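TRAP-type C4-dicarboxylate:H+ symport system substrate-binding component DctP (Shewanella oneidensis, PDB 4MX6) binds succinate and probably delivers C4-dicarboxylates in the periplasm to the membrane permease of a TRAP-type transporter. Local coordinates at residues A[64-69]-A[264-269]; A[107-112]-A[140-145]; A[152-157]-A[276-281]; A[234-239]-A[296-301]. All coordinates share one frame; numbering follows the deposited sequence.

Contact 1: residues A[64-69]-A[264-269]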
loop_
_atom_site.group_PDB
_atom_site.type_symbol
_atom_site.label_atom_id
_atom_site.label_comp_id
_atom_site.label_asym_id
_atom_site.label_seq_id
_atom_site.Cartn_x
_atom_site.Cartn_y
_atom_site.Cartn_z
ATOM N N GLN A 64 -14.405 -13.143 19.341
ATOM C CA GLN A 64 -15.085 -14.433 19.355
ATOM C C GLN A 64 -14.295 -15.521 20.056
ATOM O O GLN A 64 -14.870 -16.328 20.777
ATOM C CB GLN A 64 -15.329 -14.916 17.937
ATOM C CG GLN A 64 -16.385 -14.129 17.207
ATOM C CD GLN A 64 -16.275 -14.296 15.710
ATOM O OE1 GLN A 64 -15.871 -15.350 15.221
ATOM N NE2 GLN A 64 -16.619 -13.256 14.973
ATOM N N ARG A 65 -12.985 -15.563 19.818
ATOM C CA ARG A 65 -12.153 -16.687 20.242
ATOM C C ARG A 65 -11.508 -16.487 21.603
ATOM O O ARG A 65 -11.154 -17.472 22.257
ATOM C CB ARG A 65 -11.098 -16.991 19.176
ATOM C CG ARG A 65 -11.734 -17.337 17.846
ATOM C CD ARG A 65 -10.737 -17.486 16.709
ATOM N NE ARG A 65 -11.453 -17.771 15.471
ATOM C CZ ARG A 65 -10.886 -18.009 14.294
ATOM N NH1 ARG A 65 -9.565 -17.985 14.155
ATOM N NH2 ARG A 65 -11.654 -18.265 13.243
ATOM N N LEU A 66 -11.383 -15.232 22.033
ATOM C CA LEU A 66 -10.774 -14.886 23.319
ATOM C C LEU A 66 -11.659 -13.926 24.122
ATOM O O LEU A 66 -11.186 -12.913 24.637
ATOM C CB LEU A 66 -9.412 -14.236 23.087
ATOM C CG LEU A 66 -8.377 -15.146 22.411
ATOM C CD1 LEU A 66 -7.204 -14.338 21.879
ATOM C CD2 LEU A 66 -7.883 -16.207 23.383
ATOM N N PRO A 67 -12.949 -14.252 24.250
ATOM C CA PRO A 67 -13.861 -13.311 24.910
ATOM C C PRO A 67 -13.456 -13.009 26.341
ATOM O O PRO A 67 -13.170 -13.919 27.132
ATOM C CB PRO A 67 -15.212 -14.032 24.863
ATOM C CG PRO A 67 -14.882 -15.471 24.696
ATOM C CD PRO A 67 -13.624 -15.501 23.872
ATOM N N GLY A 68 -13.431 -11.722 26.668
ATOM C CA GLY A 68 -13.071 -11.278 27.996
ATOM C C GLY A 68 -11.581 -11.232 28.265
ATOM O O GLY A 68 -11.160 -10.724 29.305
ATOM N N GLU A 69 -10.780 -11.750 27.332
ATOM C CA GLU A 69 -9.336 -11.793 27.518
ATOM C C GLU A 69 -8.636 -10.695 26.720
ATOM O O GLU A 69 -7.703 -10.061 27.214
ATOM C CB GLU A 69 -8.786 -13.153 27.097
ATOM C CG GLU A 69 -9.335 -14.332 27.888
ATOM C CD GLU A 69 -8.875 -15.666 27.318
ATOM O OE1 GLU A 69 -7.660 -15.863 27.212
ATOM O OE2 GLU A 69 -9.722 -16.505 26.952
ATOM N N LYS A 264 -0.582 -17.432 19.763
ATOM C CA LYS A 264 -0.918 -18.328 18.667
ATOM C C LYS A 264 -2.349 -18.124 18.170
ATOM O O LYS A 264 -2.593 -18.102 16.968
ATOM C CB LYS A 264 -0.704 -19.773 19.105
ATOM C CG LYS A 264 -0.985 -20.780 18.024
ATOM C CD LYS A 264 -0.620 -22.178 18.467
ATOM C CE LYS A 264 -0.820 -23.168 17.342
ATOM N NZ LYS A 264 -0.391 -24.508 17.747
ATOM N N VAL A 265 -3.294 -17.948 19.081
ATOM C CA VAL A 265 -4.677 -17.679 18.700
ATOM C C VAL A 265 -4.786 -16.340 17.949
ATOM O O VAL A 265 -5.464 -16.239 16.910
ATOM C CB VAL A 265 -5.598 -17.674 19.941
ATOM C CG1 VAL A 265 -7.020 -17.305 19.561
ATOM C CG2 VAL A 265 -5.584 -19.036 20.622
ATOM N N ILE A 266 -4.118 -15.310 18.461
ATOM C CA ILE A 266 -4.129 -14.000 17.820
ATOM C C ILE A 266 -3.509 -14.063 16.417
ATOM O O ILE A 266 -4.042 -13.487 15.469
ATOM C CB ILE A 266 -3.431 -12.966 18.726
ATOM C CG1 ILE A 266 -4.269 -12.751 19.990
ATOM C CG2 ILE A 266 -3.199 -11.664 17.973
ATOM C CD1 ILE A 266 -3.558 -12.020 21.084
ATOM N N LYS A 267 -2.403 -14.789 16.282
ATOM C CA LYS A 267 -1.739 -14.925 14.987
ATOM C C LYS A 267 -2.635 -15.635 13.982
ATOM O O LYS A 267 -2.729 -15.218 12.828
ATOM C CB LYS A 267 -0.413 -15.673 15.147
ATOM C CG LYS A 267 0.346 -15.895 13.832
ATOM C CD LYS A 267 0.598 -14.616 13.028
ATOM C CE LYS A 267 1.717 -14.802 12.006
ATOM N NZ LYS A 267 1.428 -15.884 11.031
ATOM N N GLU A 268 -3.319 -16.690 14.412
ATOM C CA GLU A 268 -4.203 -17.411 13.507
ATOM C C GLU A 268 -5.372 -16.522 13.074
ATOM O O GLU A 268 -5.782 -16.553 11.911
ATOM C CB GLU A 268 -4.714 -18.700 14.152
ATOM C CG GLU A 268 -5.799 -19.414 13.360
ATOM C CD GLU A 268 -5.348 -19.875 11.984
ATOM O OE1 GLU A 268 -4.134 -20.105 11.790
ATOM O OE2 GLU A 268 -6.220 -20.024 11.094
ATOM N N ALA A 269 -5.887 -15.711 13.994
ATOM C CA ALA A 269 -6.961 -14.777 13.670
ATOM C C ALA A 269 -6.458 -13.753 12.655
ATOM O O ALA A 269 -7.168 -13.395 11.707
ATOM C CB ALA A 269 -7.470 -14.080 14.932
HETATM O O HOH W 1 -7.546 -17.993 16.123
#
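Arg65 and Val265 mark the nearest approach of the two backbones, their CA atoms 7.7 Å apart, a spacing that leaves room for side chains and no direct main-chain bond. Arg65 ends the helix 50-65, the backbone departs from helical geometry at Leu66, and a backbone bond from Glu69 N to Leu66 O closes the turn that follows; the partner, 264-269, is helical throughout. The apolar part rests on Leu66, which meets Val265 tip to tip. Both CG and CD1 of Leu66 touch CG1 of Val265, with CD1 to CG1 at 3.8 Å, and the same Leu66 CD1 lies 3.8 Å from Ile266 CG1, the two side chains crossing at about a right angle. Val265 can offer that methyl because its CG1 stands opposite the backbone N (chi1 176°). In the two-lobed fold of the family 7 solute-binding proteins, this contact ties the C-terminal end of helix 50-65 to an early turn of the long helix 260-295, away from the succinate site. Phe58 and Leu61 of helix 50-65 continue the packing on Ile266 and Ala269. Arg65 runs straight from CG to NE along the outer side, and its NH1 comes within 4.1 Å of Glu268 CG at the guanidinium edge. Its charge is met elsewhere: NH2 forms a salt bridge with Glu272, one turn on from Glu268, whereas NH1 stays 5.0 Å from Glu268 OE2. A water in the guanidinium plane accepts from Arg65 NH1 at 2.8 Å and donates to Val265 O at 2.8 Å, linking the arginine to the helix backbone.

Contact 2: residues A[107-112]-A[140-145]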
loop_
_atom_site.group_PDB
_atom_site.type_symbol
_atom_site.label_atom_id
_atom_site.label_comp_id
_atom_site.label_asym_id
_atom_site.label_seq_id
_atom_site.Cartn_x
_atom_site.Cartn_y
_atom_site.Cartn_z
ATOM N N ARG A 107 12.638 4.378 6.719
ATOM C CA ARG A 107 13.379 4.740 7.916
ATOM C C ARG A 107 13.914 3.519 8.647
ATOM O O ARG A 107 14.805 3.648 9.477
ATOM C CB ARG A 107 12.534 5.553 8.883
ATOM C CG ARG A 107 13.345 5.944 10.105
ATOM C CD ARG A 107 12.641 6.949 10.960
ATOM N NE ARG A 107 11.351 6.439 11.385
ATOM C CZ ARG A 107 10.409 7.174 11.959
ATOM N NH1 ARG A 107 10.617 8.468 12.174
ATOM N NH2 ARG A 107 9.259 6.614 12.311
ATOM N N TYR A 108 13.368 2.347 8.343
ATOM C CA TYR A 108 13.705 1.122 9.073
ATOM C C TYR A 108 14.451 0.079 8.234
ATOM O O TYR A 108 15.220 -0.710 8.773
ATOM C CB TYR A 108 12.440 0.528 9.709
ATOM C CG TYR A 108 11.815 1.484 10.689
ATOM C CD1 TYR A 108 12.308 1.605 11.979
ATOM C CD2 TYR A 108 10.755 2.292 10.321
ATOM C CE1 TYR A 108 11.758 2.505 12.873
ATOM C CE2 TYR A 108 10.201 3.189 11.202
ATOM C CZ TYR A 108 10.698 3.293 12.480
ATOM O OH TYR A 108 10.127 4.198 13.358
ATOM N N THR A 109 14.223 0.080 6.923
ATOM C CA THR A 109 14.974 -0.775 6.001
ATOM C C THR A 109 14.910 -0.168 4.611
ATOM O O THR A 109 13.960 0.544 4.306
ATOM C CB THR A 109 14.429 -2.230 5.943
ATOM O OG1 THR A 109 15.234 -3.013 5.057
ATOM C CG2 THR A 109 12.988 -2.289 5.452
ATOM N N LYS A 110 15.910 -0.455 3.778
ATOM C CA LYS A 110 15.859 -0.079 2.368
ATOM C C LYS A 110 15.442 -1.264 1.494
ATOM O O LYS A 110 15.278 -1.131 0.285
ATOM C CB LYS A 110 17.221 0.434 1.905
ATOM C CG LYS A 110 17.724 1.635 2.676
ATOM C CD LYS A 110 16.843 2.855 2.483
ATOM C CE LYS A 110 17.423 4.029 3.248
ATOM N NZ LYS A 110 16.993 5.325 2.693
ATOM N N ARG A 111 15.274 -2.430 2.101
ATOM C CA ARG A 111 15.030 -3.636 1.320
ATOM C C ARG A 111 13.637 -3.680 0.686
ATOM O O ARG A 111 13.463 -4.255 -0.403
ATOM C CB ARG A 111 15.262 -4.872 2.183
ATOM C CG ARG A 111 16.739 -5.093 2.521
ATOM C CD ARG A 111 16.932 -6.186 3.570
ATOM N NE ARG A 111 16.385 -7.467 3.131
ATOM C CZ ARG A 111 16.241 -8.531 3.913
ATOM N NH1 ARG A 111 16.573 -8.462 5.190
ATOM N NH2 ARG A 111 15.723 -9.653 3.426
ATOM N N LEU A 112 12.645 -3.061 1.333
ATOM C CA LEU A 112 11.272 -3.099 0.830
ATOM C C LEU A 112 11.055 -2.182 -0.373
ATOM O O LEU A 112 10.010 -2.263 -1.023
ATOM C CB LEU A 112 10.262 -2.807 1.950
ATOM C CG LEU A 112 10.202 -3.922 3.002
ATOM C CD1 LEU A 112 9.463 -3.466 4.242
ATOM C CD2 LEU A 112 9.540 -5.161 2.426
ATOM N N LEU A 140 9.769 -10.142 5.372
ATOM C CA LEU A 140 8.922 -9.960 6.555
ATOM C C LEU A 140 9.761 -9.745 7.816
ATOM O O LEU A 140 9.274 -9.166 8.800
ATOM C CB LEU A 140 7.978 -11.148 6.764
ATOM C CG LEU A 140 6.852 -11.275 5.738
ATOM C CD1 LEU A 140 6.171 -12.624 5.817
ATOM C CD2 LEU A 140 5.833 -10.163 5.927
ATOM N N ASN A 141 11.007 -10.224 7.791
ATOM C CA ASN A 141 11.895 -10.105 8.945
ATOM C C ASN A 141 12.950 -9.019 8.773
ATOM O O ASN A 141 13.864 -8.924 9.584
ATOM C CB ASN A 141 12.582 -11.446 9.228
ATOM C CG ASN A 141 11.595 -12.531 9.579
ATOM O OD1 ASN A 141 10.563 -12.263 10.195
ATOM N ND2 ASN A 141 11.900 -13.764 9.193
ATOM N N SER A 142 12.805 -8.183 7.751
ATOM C CA SER A 142 13.829 -7.207 7.402
ATOM C C SER A 142 14.012 -6.093 8.427
ATOM O O SER A 142 15.015 -5.374 8.378
ATOM C CB SER A 142 13.534 -6.607 6.022
ATOM O OG SER A 142 12.297 -5.909 5.986
ATOM N N MET A 143 13.062 -5.946 9.352
ATOM C CA MET A 143 13.118 -4.873 10.342
ATOM C C MET A 143 13.135 -5.400 11.778
ATOM O O MET A 143 12.998 -4.635 12.731
ATOM C CB MET A 143 11.916 -3.938 10.139
ATOM C CG MET A 143 11.914 -3.253 8.788
ATOM S SD MET A 143 10.376 -2.411 8.395
ATOM C CE MET A 143 9.332 -3.820 8.031
ATOM N N SER A 144 13.340 -6.703 11.940
ATOM C CA SER A 144 13.229 -7.324 13.257
ATOM C C SER A 144 14.222 -6.757 14.275
ATOM O O SER A 144 13.904 -6.641 15.461
ATOM C CB SER A 144 13.364 -8.851 13.156
ATOM O OG SER A 144 14.578 -9.252 12.551
ATOM N N ARG A 145 15.419 -6.394 13.827
ATOM C CA ARG A 145 16.418 -5.825 14.737
ATOM C C ARG A 145 16.135 -4.349 15.070
ATOM O O ARG A 145 16.797 -3.761 15.932
ATOM C CB ARG A 145 17.832 -6.014 14.174
ATOM C CG ARG A 145 18.243 -7.480 14.033
ATOM C CD ARG A 145 19.680 -7.615 13.533
ATOM N NE ARG A 145 19.845 -7.024 12.207
ATOM C CZ ARG A 145 19.633 -7.666 11.059
ATOM N NH1 ARG A 145 19.246 -8.934 11.054
ATOM N NH2 ARG A 145 19.809 -7.031 9.905
HETATM O O HOH W 2 17.343 -3.857 6.446
HETATM O O HOH W 3 17.360 -6.398 7.038
#
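Thr109 turns its hydroxyl opposite its own backbone N (chi1 -178°), which leaves CG2 in the cramped place between N and the carbonyl carbon and directs that methyl at Ser142 and Met143. Met143 is extended through chi2 and then bends at chi3 (-74°), a shape that presents CG and SD to Tyr108 and Thr109 and carries CE onward to Leu112. The evidence for close fit is in the distances: Thr109 CG2 lies 3.6 Å from Met143 CG, and Tyr108 CB is 3.8 Å from Met143 SD. Farther along, Leu112 CD1 meets Met143 CE at 3.8 Å, the two side chains crossing nearly at right angles. Two motifs shape the backbones. Thr109 OG1 accepts from Arg111 N, a straight bond (167°) that defines an ST turn, and a type I beta turn runs from Asn141 to Ser144. The contact joins the loop before helix 124-132 to the loop leading into strand 148-158, and Phe105 and Met247 pack on both Leu112 and Met143. An alanine at Thr109 would lack both OG1 and CG2, and is likely to leave Arg111 N without its turn partner and a gap beside Met143 CG. On the outer side, Ser142 CB sits 3.6 Å above one face of the Arg111 guanidinium, toward its rim. A water in the plane of that group accepts from Arg111 NH1 at 2.9 Å and donates to Ser142 O. The Ser142 hydroxyl is used elsewhere: OG bonds to Leu139 O and lies 3.7 Å from Thr109 CG2.

Contact 3: residues A[152-157]-A[276-281]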
loop_
_atom_site.group_PDB
_atom_site.type_symbol
_atom_site.label_atom_id
_atom_site.label_comp_id
_atom_site.label_asym_id
_atom_site.label_seq_id
_atom_site.Cartn_x
_atom_site.Cartn_y
_atom_site.Cartn_z
ATOM N N GLY A 152 2.591 -10.519 8.009
ATOM C CA GLY A 152 2.025 -10.975 6.758
ATOM C C GLY A 152 1.920 -9.828 5.769
ATOM O O GLY A 152 2.123 -8.668 6.123
ATOM N N TYR A 153 1.615 -10.180 4.528
ATOM C CA TYR A 153 1.336 -9.232 3.460
ATOM C C TYR A 153 -0.176 -9.158 3.263
ATOM O O TYR A 153 -0.865 -10.183 3.260
ATOM C CB TYR A 153 1.978 -9.679 2.155
ATOM C CG TYR A 153 3.487 -9.597 2.130
ATOM C CD1 TYR A 153 4.126 -8.373 1.995
ATOM C CD2 TYR A 153 4.273 -10.741 2.201
ATOM C CE1 TYR A 153 5.501 -8.289 1.928
ATOM C CE2 TYR A 153 5.659 -10.661 2.154
ATOM C CZ TYR A 153 6.264 -9.433 2.021
ATOM O OH TYR A 153 7.634 -9.304 1.943
ATOM N N LEU A 154 -0.685 -7.953 3.037
ATOM C CA LEU A 154 -2.093 -7.737 2.734
ATOM C C LEU A 154 -2.163 -6.950 1.427
ATOM O O LEU A 154 -1.496 -5.928 1.281
ATOM C CB LEU A 154 -2.769 -6.974 3.877
ATOM C CG LEU A 154 -4.200 -6.519 3.625
ATOM C CD1 LEU A 154 -5.152 -7.696 3.475
ATOM C CD2 LEU A 154 -4.665 -5.612 4.759
ATOM N N HIS A 155 -2.971 -7.428 0.495
ATOM C CA HIS A 155 -3.092 -6.755 -0.793
ATOM C C HIS A 155 -3.994 -5.534 -0.780
ATOM O O HIS A 155 -4.983 -5.472 -0.041
ATOM C CB HIS A 155 -3.643 -7.724 -1.841
ATOM C CG HIS A 155 -2.750 -8.894 -2.075
ATOM N ND1 HIS A 155 -3.172 -10.191 -2.263
ATOM C CD2 HIS A 155 -1.403 -8.927 -2.152
ATOM C CE1 HIS A 155 -2.110 -10.966 -2.439
ATOM N NE2 HIS A 155 -1.027 -10.217 -2.367
ATOM N N ASN A 156 -3.682 -4.587 -1.668
ATOM C CA ASN A 156 -4.667 -3.613 -2.113
ATOM C C ASN A 156 -4.872 -3.784 -3.620
ATOM O O ASN A 156 -5.887 -4.345 -4.037
ATOM C CB ASN A 156 -4.324 -2.188 -1.699
ATOM C CG ASN A 156 -5.480 -1.241 -1.949
ATOM O OD1 ASN A 156 -6.186 -1.362 -2.963
ATOM N ND2 ASN A 156 -5.713 -0.325 -1.026
ATOM N N GLY A 157 -3.900 -3.376 -4.432
ATOM C CA GLY A 157 -4.051 -3.511 -5.866
ATOM C C GLY A 157 -2.954 -2.812 -6.627
ATOM O O GLY A 157 -2.048 -2.248 -6.041
ATOM N N LEU A 276 -9.154 -12.915 4.218
ATOM C CA LEU A 276 -10.392 -12.241 3.877
ATOM C C LEU A 276 -10.093 -10.892 3.214
ATOM O O LEU A 276 -10.699 -10.544 2.197
ATOM C CB LEU A 276 -11.278 -12.063 5.115
ATOM C CG LEU A 276 -12.603 -11.354 4.809
ATOM C CD1 LEU A 276 -13.400 -12.091 3.745
ATOM C CD2 LEU A 276 -13.438 -11.207 6.040
ATOM N N GLY A 277 -9.167 -10.126 3.781
ATOM C CA GLY A 277 -8.809 -8.848 3.197
ATOM C C GLY A 277 -8.316 -8.964 1.769
ATOM O O GLY A 277 -8.626 -8.117 0.939
ATOM N N ASN A 278 -7.543 -10.005 1.481
ATOM C CA ASN A 278 -7.050 -10.219 0.127
ATOM C C ASN A 278 -8.198 -10.478 -0.849
ATOM O O ASN A 278 -8.174 -10.022 -1.997
ATOM C CB ASN A 278 -6.059 -11.379 0.095
ATOM C CG ASN A 278 -4.710 -11.023 0.669
ATOM O OD1 ASN A 278 -4.386 -9.857 0.888
ATOM N ND2 ASN A 278 -3.891 -12.049 0.888
ATOM N N LYS A 279 -9.188 -11.247 -0.417
ATOM C CA LYS A 279 -10.370 -11.504 -1.236
ATOM C C LYS A 279 -11.118 -10.201 -1.503
ATOM O O LYS A 279 -11.482 -9.899 -2.637
ATOM C CB LYS A 279 -11.257 -12.530 -0.532
ATOM C CG LYS A 279 -12.524 -12.875 -1.256
ATOM C CD LYS A 279 -13.176 -14.080 -0.604
ATOM C CE LYS A 279 -14.463 -14.494 -1.277
ATOM N NZ LYS A 279 -15.591 -13.574 -0.972
ATOM N N ILE A 280 -11.333 -9.419 -0.449
ATOM C CA ILE A 280 -11.985 -8.123 -0.578
ATOM C C ILE A 280 -11.195 -7.218 -1.528
ATOM O O ILE A 280 -11.783 -6.534 -2.366
ATOM C CB ILE A 280 -12.160 -7.427 0.797
ATOM C CG1 ILE A 280 -13.117 -8.220 1.700
ATOM C CG2 ILE A 280 -12.679 -5.999 0.631
ATOM C CD1 ILE A 280 -14.592 -8.065 1.348
ATOM N N ALA A 281 -9.870 -7.221 -1.425
ATOM C CA ALA A 281 -9.051 -6.368 -2.286
ATOM C C ALA A 281 -9.361 -6.633 -3.756
ATOM O O ALA A 281 -9.528 -5.708 -4.556
ATOM C CB ALA A 281 -7.578 -6.570 -2.010
HETATM O O HOH W 4 -0.896 -12.387 1.706
HETATM O O HOH W 5 -6.065 -9.429 -3.786
HETATM O O HOH W 6 -8.537 -3.166 -3.770
#
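Asn278 lays its side-chain amide obliquely across the His155 imidazole, the two planes 24° apart, with Asn278 CG 3.4 Å from His155 ND1. This is a strand-on-helix contact of the two-lobed solute-binding fold: strand 152-157 and helix 276-281 run almost parallel, at 11°, with their axes 7.2 Å apart. Such closeness needs small residues on the helix. Gly277 faces the strand, and a CB there would clash with Leu154 CD1, which instead lies 3.8 Å from Gly277 C. The polar link is a bond from His155 N to Asn278 OD1, 2.8 Å long and nearly straight (175°), with the donor somewhat off the carbonyl plane. The other end of the amide is also engaged: a water accepts from Asn278 ND2 and donates to Tyr153 O. The far side of the imidazole is held by Gln131, the partner of His155 NE2. Asn156 leaves the strand away from the helix, and its ND2 bonds to the hydroxyl of Tyr246, a succinate-binding residue; its side chain is about 4 Å from bound succinate at the nearest atoms. At Asn156 and Gly157, both opposite Leu244, the strand carries a classic beta bulge. Ala281 closes the contact there, its CB 3.5 Å from Asn156 O and 3.4 Å from His155 O, a buried carbonyl oxygen that has no hydrogen-bond partner.

Contact 4: residues A[234-239]-A[296-301]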
loop_
_atom_site.group_PDB
_atom_site.type_symbol
_atom_site.label_atom_id
_atom_site.label_comp_id
_atom_site.label_asym_id
_atom_site.label_seq_id
_atom_site.Cartn_x
_atom_site.Cartn_y
_atom_site.Cartn_z
ATOM N N SER A 234 -10.054 15.023 -13.409
ATOM C CA SER A 234 -10.839 14.819 -14.619
ATOM C C SER A 234 -10.515 13.529 -15.383
ATOM O O SER A 234 -11.351 13.074 -16.174
ATOM C CB SER A 234 -10.724 16.027 -15.566
ATOM O OG SER A 234 -9.399 16.174 -16.041
ATOM N N HIS A 235 -9.327 12.953 -15.175
ATOM C CA HIS A 235 -8.877 11.805 -15.963
ATOM C C HIS A 235 -8.144 10.781 -15.129
ATOM O O HIS A 235 -7.259 11.127 -14.349
ATOM C CB HIS A 235 -7.937 12.280 -17.060
ATOM C CG HIS A 235 -8.630 13.014 -18.149
ATOM N ND1 HIS A 235 -8.900 14.366 -18.099
ATOM C CD2 HIS A 235 -9.144 12.568 -19.317
ATOM C CE1 HIS A 235 -9.544 14.719 -19.195
ATOM N NE2 HIS A 235 -9.707 13.645 -19.947
ATOM N N ILE A 236 -8.507 9.516 -15.308
ATOM C CA ILE A 236 -7.830 8.403 -14.639
ATOM C C ILE A 236 -7.236 7.530 -15.721
ATOM O O ILE A 236 -7.948 7.060 -16.604
ATOM C CB ILE A 236 -8.811 7.563 -13.791
ATOM C CG1 ILE A 236 -9.538 8.455 -12.797
ATOM C CG2 ILE A 236 -8.080 6.403 -13.095
ATOM C CD1 ILE A 236 -10.644 7.753 -12.032
ATOM N N THR A 237 -5.930 7.327 -15.666
ATOM C CA THR A 237 -5.233 6.535 -16.656
ATOM C C THR A 237 -4.933 5.159 -16.051
ATOM O O THR A 237 -4.291 5.051 -15.001
ATOM C CB THR A 237 -3.957 7.260 -17.105
ATOM O OG1 THR A 237 -4.303 8.518 -17.706
ATOM C CG2 THR A 237 -3.206 6.444 -18.129
ATOM N N GLU A 238 -5.468 4.123 -16.686
ATOM C CA GLU A 238 -5.331 2.749 -16.204
ATOM C C GLU A 238 -3.969 2.193 -16.608
ATOM O O GLU A 238 -3.829 1.447 -17.569
ATOM C CB GLU A 238 -6.478 1.884 -16.723
ATOM C CG GLU A 238 -6.547 0.497 -16.088
ATOM C CD GLU A 238 -7.891 -0.193 -16.328
ATOM O OE1 GLU A 238 -8.720 0.344 -17.078
ATOM O OE2 GLU A 238 -8.133 -1.273 -15.759
ATOM N N SER A 239 -2.977 2.585 -15.828
ATOM C CA SER A 239 -1.581 2.330 -16.091
ATOM C C SER A 239 -1.058 1.064 -15.404
ATOM O O SER A 239 -0.080 0.486 -15.859
ATOM C CB SER A 239 -0.797 3.543 -15.612
ATOM O OG SER A 239 -1.242 3.929 -14.324
ATOM N N LYS A 296 -19.720 8.885 -14.009
ATOM C CA LYS A 296 -19.482 9.756 -15.160
ATOM C C LYS A 296 -18.713 11.039 -14.807
ATOM O O LYS A 296 -18.719 11.987 -15.584
ATOM C CB LYS A 296 -20.806 10.060 -15.890
ATOM C CG LYS A 296 -21.438 8.787 -16.465
ATOM C CD LYS A 296 -22.816 8.994 -17.080
ATOM C CE LYS A 296 -23.534 7.651 -17.251
ATOM N NZ LYS A 296 -25.012 7.765 -17.088
ATOM N N LEU A 297 -18.031 11.066 -13.663
ATOM C CA LEU A 297 -17.334 12.274 -13.220
ATOM C C LEU A 297 -15.891 12.355 -13.670
ATOM O O LEU A 297 -15.288 13.421 -13.656
ATOM C CB LEU A 297 -17.387 12.401 -11.702
ATOM C CG LEU A 297 -18.783 12.649 -11.118
ATOM C CD1 LEU A 297 -18.727 12.730 -9.593
ATOM C CD2 LEU A 297 -19.393 13.911 -11.696
ATOM N N SER A 298 -15.326 11.221 -14.052
ATOM C CA SER A 298 -13.929 11.184 -14.436
ATOM C C SER A 298 -13.752 10.250 -15.618
ATOM O O SER A 298 -14.324 9.157 -15.661
ATOM C CB SER A 298 -13.066 10.735 -13.255
ATOM O OG SER A 298 -11.690 10.934 -13.523
ATOM N N GLN A 299 -12.958 10.688 -16.583
ATOM C CA GLN A 299 -12.793 9.940 -17.818
ATOM C C GLN A 299 -11.697 8.905 -17.687
ATOM O O GLN A 299 -10.570 9.233 -17.342
ATOM C CB GLN A 299 -12.423 10.881 -18.961
ATOM C CG GLN A 299 -13.486 11.879 -19.353
ATOM C CD GLN A 299 -13.474 12.147 -20.848
ATOM O OE1 GLN A 299 -13.514 11.216 -21.655
ATOM N NE2 GLN A 299 -13.402 13.415 -21.224
ATOM N N LEU A 300 -12.030 7.664 -18.019
ATOM C CA LEU A 300 -11.065 6.581 -18.073
ATOM C C LEU A 300 -10.203 6.674 -19.334
ATOM O O LEU A 300 -10.716 6.819 -20.444
ATOM C CB LEU A 300 -11.796 5.245 -18.072
ATOM C CG LEU A 300 -10.855 4.064 -18.277
ATOM C CD1 LEU A 300 -10.029 3.875 -17.022
ATOM C CD2 LEU A 300 -11.634 2.803 -18.646
ATOM N N VAL A 301 -8.895 6.552 -19.152
ATOM C CA VAL A 301 -7.918 6.599 -20.233
ATOM C C VAL A 301 -7.227 5.238 -20.240
ATOM O O VAL A 301 -6.709 4.790 -19.219
ATOM C CB VAL A 301 -6.873 7.723 -19.988
ATOM C CG1 VAL A 301 -5.818 7.729 -21.060
ATOM C CG2 VAL A 301 -7.559 9.091 -19.907
#
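Strands 235-237 and 299-301 pair in parallel, their short axes 4.6 Å apart and 26° from aligned, through four backbone bonds: Gln299 N to Ser234 O, Ile236 N to Gln299 O, Val301 N to Ile236 O and Glu238 N to Val301 O. The bond from Glu238 N is 2.9 Å long. Strand 299-301 is thereby the edge strand of a four-stranded mixed sheet, added beside 235-237 after the long helix 260-295. On the face shared by His235, Thr237, Gln299 and Val301, the imidazole lies alongside the Gln299 chain, its CD2 3.7 Å from Gln299 CB, while Val301 CG2 comes to the ring edge at 3.9 Å from CD2. Ser234 OG and His235 ND1 share a hydrogen bond of 2.8 Å that restrains the rotation of the ring. With an alanine in place of His235, Gln299 CB and Val301 CG2 would probably lose the ring they pack against, and Ser234 OG its imidazole partner. Thr237 OG1 bonds to Leu167 N and rests 3.5 Å from Val301 CB. On the other face, that of Ile236 and Leu300, Ile236 CG1 touches Ser298 OG at 3.4 Å; that hydroxyl, set opposite its backbone N (chi1 -169°), bonds to Gln233 O. Glu238 OE1 passes Leu300 CD1 at 3.8 Å on its way to a salt bridge with Lys289. The main chain thus supplies the direct hydrogen bonds between the strands, while Thr237 OG1, Ser298 OG and the Glu238 carboxylate bond to residues outside the pair, which implies that side chains add mainly packing here.

In the fold
Contact 3 is the most buried and central of the four, next to bound succinate; contacts 1, 2 and 4 are only partly buried and lie farther from the chain's centre. Contacts 1 and 3, their centres 21 Å apart, share one long helix, and strand 299-301 of contact 4 follows it, so contacts 1, 3 and 4 are strung along that helix and the strand after it; contacts 1 and 4 lie on opposite sides of the chain's centre. Contact 2 touches contact 3 where Leu140 packs on Tyr153. Chemistry differs with place: backbone pairing in contact 4, one direct side-chain-to-backbone bond plus water bridges in contact 3, and apolar packing with water bridges but no direct hydrogen bond in contacts 1 and 2.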